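Local coordinates for Pts system, fructose-specific iiabc component (Borrelia burgdorferi, PDB 5DLE), which probably serves as the cytoplasmic IIB domain of a fructose-specific phosphotransferase transporter, relaying phosphate to fructose as the sugar enters the cell, at residues T60-E63 with I64-S68; D77-E80 with K81-E84. All coordinates share one frame; numbering follows the deposited sequence.

Interaction 1 of 2, residues T60-E63 with I64-S68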
loop_
_atom_site.group_PDB
_atom_site.type_symbol
_atom_site.label_atom_id
_atom_site.label_comp_id
_atom_site.label_asym_id
_atom_site.label_seq_id
_atom_site.Cartn_x
_atom_site.Cartn_y
_atom_site.Cartn_z
ATOM N N THR A 60 18.837 12.751 -12.971
ATOM C CA THR A 60 19.687 13.117 -14.087
ATOM C C THR A 60 21.156 12.978 -13.695
ATOM O O THR A 60 21.522 12.949 -12.504
ATOM C CB THR A 60 19.427 14.559 -14.531
ATOM O OG1 THR A 60 19.837 15.474 -13.503
ATOM C CG2 THR A 60 17.946 14.772 -14.851
ATOM N N GLU A 61 22.002 12.905 -14.725
ATOM C CA GLU A 61 23.442 12.905 -14.497
ATOM C C GLU A 61 23.866 14.118 -13.677
ATOM O O GLU A 61 24.681 14.000 -12.753
ATOM C CB GLU A 61 24.180 12.869 -15.838
ATOM C CG GLU A 61 25.678 12.708 -15.704
ATOM C CD GLU A 61 26.401 12.629 -17.046
ATOM O OE1 GLU A 61 25.725 12.491 -18.088
ATOM O OE2 GLU A 61 27.650 12.699 -17.056
ATOM N N GLU A 62 23.309 15.298 -13.987
ATOM C CA GLU A 62 23.707 16.480 -13.237
ATOM C C GLU A 62 23.257 16.405 -11.781
ATOM O O GLU A 62 23.993 16.822 -10.878
ATOM C CB GLU A 62 23.148 17.745 -13.905
ATOM C CG GLU A 62 23.497 19.006 -13.167
ATOM C CD GLU A 62 24.931 19.482 -13.453
ATOM O OE1 GLU A 62 25.658 18.830 -14.248
ATOM O OE2 GLU A 62 25.334 20.520 -12.879
ATOM N N GLU A 63 22.046 15.891 -11.533
ATOM C CA GLU A 63 21.583 15.748 -10.158
ATOM C C GLU A 63 22.501 14.828 -9.365
ATOM O O GLU A 63 22.830 15.106 -8.203
ATOM C CB GLU A 63 20.147 15.210 -10.140
ATOM C CG GLU A 63 19.129 16.279 -10.511
ATOM C CD GLU A 63 17.751 15.736 -10.878
ATOM O OE1 GLU A 63 17.609 14.514 -11.139
ATOM O OE2 GLU A 63 16.804 16.564 -10.901
ATOM N N ILE A 64 22.919 13.721 -9.965
ATOM C CA ILE A 64 23.810 12.817 -9.243
ATOM C C ILE A 64 25.174 13.487 -9.020
ATOM O O ILE A 64 25.782 13.358 -7.948
ATOM C CB ILE A 64 23.926 11.476 -9.996
ATOM C CG1 ILE A 64 22.554 10.797 -10.035
ATOM C CG2 ILE A 64 24.956 10.590 -9.312
ATOM C CD1 ILE A 64 22.533 9.632 -11.044
ATOM N N LYS A 65 25.677 14.195 -10.035
ATOM C CA LYS A 65 26.933 14.924 -9.894
ATOM C C LYS A 65 26.911 15.881 -8.700
ATOM O O LYS A 65 27.871 15.942 -7.917
ATOM C CB LYS A 65 27.228 15.687 -11.194
ATOM C CG LYS A 65 28.384 16.643 -11.051
ATOM C CD LYS A 65 28.584 17.486 -12.342
ATOM C CE LYS A 65 29.533 18.643 -12.072
ATOM N NZ LYS A 65 28.813 19.773 -11.376
ATOM N N ASN A 66 25.818 16.630 -8.534
ATOM C CA ASN A 66 25.764 17.664 -7.507
ATOM C C ASN A 66 25.443 17.151 -6.117
ATOM O O ASN A 66 25.574 17.902 -5.151
ATOM C CB ASN A 66 24.755 18.733 -7.922
ATOM C CG ASN A 66 25.202 19.482 -9.169
ATOM O OD1 ASN A 66 26.397 19.625 -9.418
ATOM N ND2 ASN A 66 24.244 19.936 -9.963
ATOM N N ALA A 67 25.017 15.894 -5.988
ATOM C CA ALA A 67 24.551 15.383 -4.704
ATOM C C ALA A 67 25.702 15.165 -3.734
ATOM O O ALA A 67 26.789 14.728 -4.116
ATOM C CB ALA A 67 23.839 14.043 -4.941
ATOM N N SER A 68 25.419 15.401 -2.447
ATOM C CA SER A 68 26.375 15.055 -1.408
ATOM C C SER A 68 26.345 13.570 -1.117
ATOM O O SER A 68 27.371 12.974 -0.762
ATOM C CB SER A 68 26.086 15.805 -0.118
ATOM O OG SER A 68 26.329 17.181 -0.295
#
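Glu62 OE2 is gripped by two neighbours one turn further along the helix: Asn66 ND2 donates a hydrogen bond to it at 3.2 Å, and Lys65 NZ forms a long salt bridge with it. The amide does not meet the carboxylate flat on. The two planes stand 85° apart, and ND2 comes to OE2 from above the carboxylate plane. Glu62 reaches this position because its chain leaves anti to the backbone N and then bends at chi2 (79°), which turns the carboxylate toward Lys65 and Asn66. Lys65 runs alongside, its CD 3.7 Å from Glu62 OE1, and a bend at its last torsion brings NZ within 3.1 Å of Asn66 OD1, a hydrogen bond that closes the triangle of side chains and helps to fix which way the Asn66 amide is turned.

At the other end of this short helix, Thr60 is the N-cap. Its OG1 accepts from Glu63 N at 3.0 Å, while Thr60 N returns a bond of 2.8 Å to Glu63 OE1, completing a capping box. Glu63 OE2 is held in turn by a salt bridge with Arg46, which steadies the capping carboxylate. Between the two ends, Ile64 N donates to Thr60 O at 3.0 Å, and CG1 of the same isoleucine lies against that carbonyl oxygen.

Helix 61-66 leads into strand 69-74: its inner side sets Ile64 against Leu59, Arg82 and Phe83, while Asn66 and Ala67 touch strand 13-19.

Interaction 2 of 2, residues D77-E80 with K81-E84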
loop_
_atom_site.group_PDB
_atom_site.type_symbol
_atom_site.label_atom_id
_atom_site.label_comp_id
_atom_site.label_asym_id
_atom_site.label_seq_id
_atom_site.Cartn_x
_atom_site.Cartn_y
_atom_site.Cartn_z
ATOM N N ASP A 77 17.089 -5.139 -7.459
ATOM C CA ASP A 77 18.327 -4.593 -8.005
ATOM C C ASP A 77 18.001 -3.470 -8.973
ATOM O O ASP A 77 17.052 -3.564 -9.752
ATOM C CB ASP A 77 19.127 -5.690 -8.703
ATOM C CG ASP A 77 19.722 -6.693 -7.726
ATOM O OD1 ASP A 77 20.079 -6.301 -6.593
ATOM O OD2 ASP A 77 19.854 -7.877 -8.092
ATOM N N ILE A 78 18.763 -2.367 -8.891
ATOM C CA ILE A 78 18.614 -1.251 -9.817
ATOM C C ILE A 78 19.993 -0.988 -10.415
ATOM O O ILE A 78 20.991 -1.574 -9.986
ATOM C CB ILE A 78 18.059 0.024 -9.138
ATOM C CG1 ILE A 78 19.061 0.536 -8.102
ATOM C CG2 ILE A 78 16.692 -0.250 -8.453
ATOM C CD1 ILE A 78 18.763 1.932 -7.681
ATOM N N ASP A 79 20.051 -0.106 -11.424
ATOM C CA ASP A 79 21.374 0.217 -11.963
ATOM C C ASP A 79 22.090 1.138 -10.994
ATOM O O ASP A 79 21.568 2.206 -10.640
ATOM C CB ASP A 79 21.362 0.862 -13.347
ATOM C CG ASP A 79 22.810 1.285 -13.793
ATOM O OD1 ASP A 79 23.092 2.516 -13.916
ATOM O OD2 ASP A 79 23.686 0.378 -13.957
ATOM N N GLU A 80 23.278 0.706 -10.569
ATOM C CA GLU A 80 24.087 1.451 -9.617
ATOM C C GLU A 80 25.374 2.018 -10.213
ATOM O O GLU A 80 26.028 2.828 -9.546
ATOM C CB GLU A 80 24.426 0.565 -8.401
ATOM C CG GLU A 80 23.201 0.252 -7.543
ATOM C CD GLU A 80 23.452 -0.670 -6.343
ATOM O OE1 GLU A 80 24.585 -0.739 -5.836
ATOM O OE2 GLU A 80 22.479 -1.337 -5.912
ATOM N N LYS A 81 25.766 1.645 -11.446
ATOM C CA LYS A 81 27.019 2.175 -11.999
ATOM C C LYS A 81 27.010 3.699 -12.047
ATOM O O LYS A 81 28.048 4.344 -11.820
ATOM C CB LYS A 81 27.276 1.586 -13.392
ATOM C CG LYS A 81 28.678 1.903 -13.910
ATOM C CD LYS A 81 29.046 1.082 -15.150
ATOM C CE LYS A 81 30.518 1.282 -15.539
ATOM N NZ LYS A 81 31.469 0.827 -14.474
ATOM N N ARG A 82 25.837 4.289 -12.297
ATOM C CA ARG A 82 25.681 5.740 -12.318
ATOM C C ARG A 82 26.053 6.423 -11.009
ATOM O O ARG A 82 26.212 7.644 -11.007
ATOM C CB ARG A 82 24.236 6.090 -12.666
ATOM C CG ARG A 82 23.189 5.424 -11.760
ATOM C CD ARG A 82 21.811 5.861 -12.216
ATOM N NE ARG A 82 20.803 5.030 -11.598
ATOM C CZ ARG A 82 19.548 5.409 -11.351
ATOM N NH1 ARG A 82 19.158 6.634 -11.667
ATOM N NH2 ARG A 82 18.688 4.537 -10.802
ATOM N N PHE A 83 26.172 5.694 -9.904
ATOM C CA PHE A 83 26.516 6.302 -8.624
ATOM C C PHE A 83 27.982 6.099 -8.233
ATOM O O PHE A 83 28.365 6.437 -7.104
ATOM C CB PHE A 83 25.604 5.744 -7.526
ATOM C CG PHE A 83 24.138 5.860 -7.845
ATOM C CD1 PHE A 83 23.561 7.105 -8.099
ATOM C CD2 PHE A 83 23.360 4.731 -7.890
ATOM C CE1 PHE A 83 22.202 7.225 -8.367
ATOM C CE2 PHE A 83 21.997 4.827 -8.203
ATOM C CZ PHE A 83 21.422 6.091 -8.433
ATOM N N GLU A 84 28.802 5.554 -9.121
ATOM C CA GLU A 84 30.227 5.424 -8.818
ATOM C C GLU A 84 30.829 6.759 -8.386
ATOM O O GLU A 84 30.540 7.813 -8.969
ATOM C CB GLU A 84 30.987 4.911 -10.040
ATOM C CG GLU A 84 30.781 3.428 -10.237
ATOM C CD GLU A 84 31.613 2.894 -11.388
ATOM O OE1 GLU A 84 32.368 3.688 -12.006
ATOM O OE2 GLU A 84 31.508 1.678 -11.656
#
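Arg82 NE donates an almost straight hydrogen bond to Asp79 O at 3.1 Å, with the oxygen at the edge of the guanidinium and in its plane. The side chain starts with CG between the backbone N and the carbonyl carbon (chi1 54°), then runs extended to NE, folding back over the turn. On this path its CG sits over the centre of the Phe83 ring, 3.7 Å above the plane, while Phe83 CZ lies offset over one face of the guanidinium. The Asp79 carboxylate, only 15° from parallel to the guanidinium, touches Arg82 CG through OD1 at 3.6 Å; its OD2 accepts a weak bond from Lys81 N. Ile78 CD1 reaches the edge of the Phe83 ring.

Phe83 N closes the 3-10 turn on Glu80 O at 2.9 Å, and Lys81 curls at its last torsion to form a salt bridge with Glu84 OE2, 2.9 Å from NZ. The outer charges are tied to strands: Arg82 NH1 to Glu48 of strand 44-50, Glu80 to Lys90 of strand 88-91. Lying between strands 69-74 and 88-91 in the chain, the segment lays Ile78 and Phe83 on strands 13-19 and 69-74, beside helix 61-66.

Overall arrangement
Interactions 1 and 2 follow one another along the chain, separated by strand 69-74, and their centres lie 13 Å apart. They meet through Ile64: its CD1 packs 3.6 Å from Phe83 CE1, and its CG2 lies equally near Arg82 O. The buried side of helix 61-66 and the 3-10 turn 81-83 thus share one apolar patch, to which Leu59 also contributes, over the central strands. Salt bridges from the two elements, Glu63 with Arg46 and Arg82 with Glu48, both end on strand 44-50. Neither interaction touches another chain of the four-chain assembly; both belong to the IIB domain's own fold.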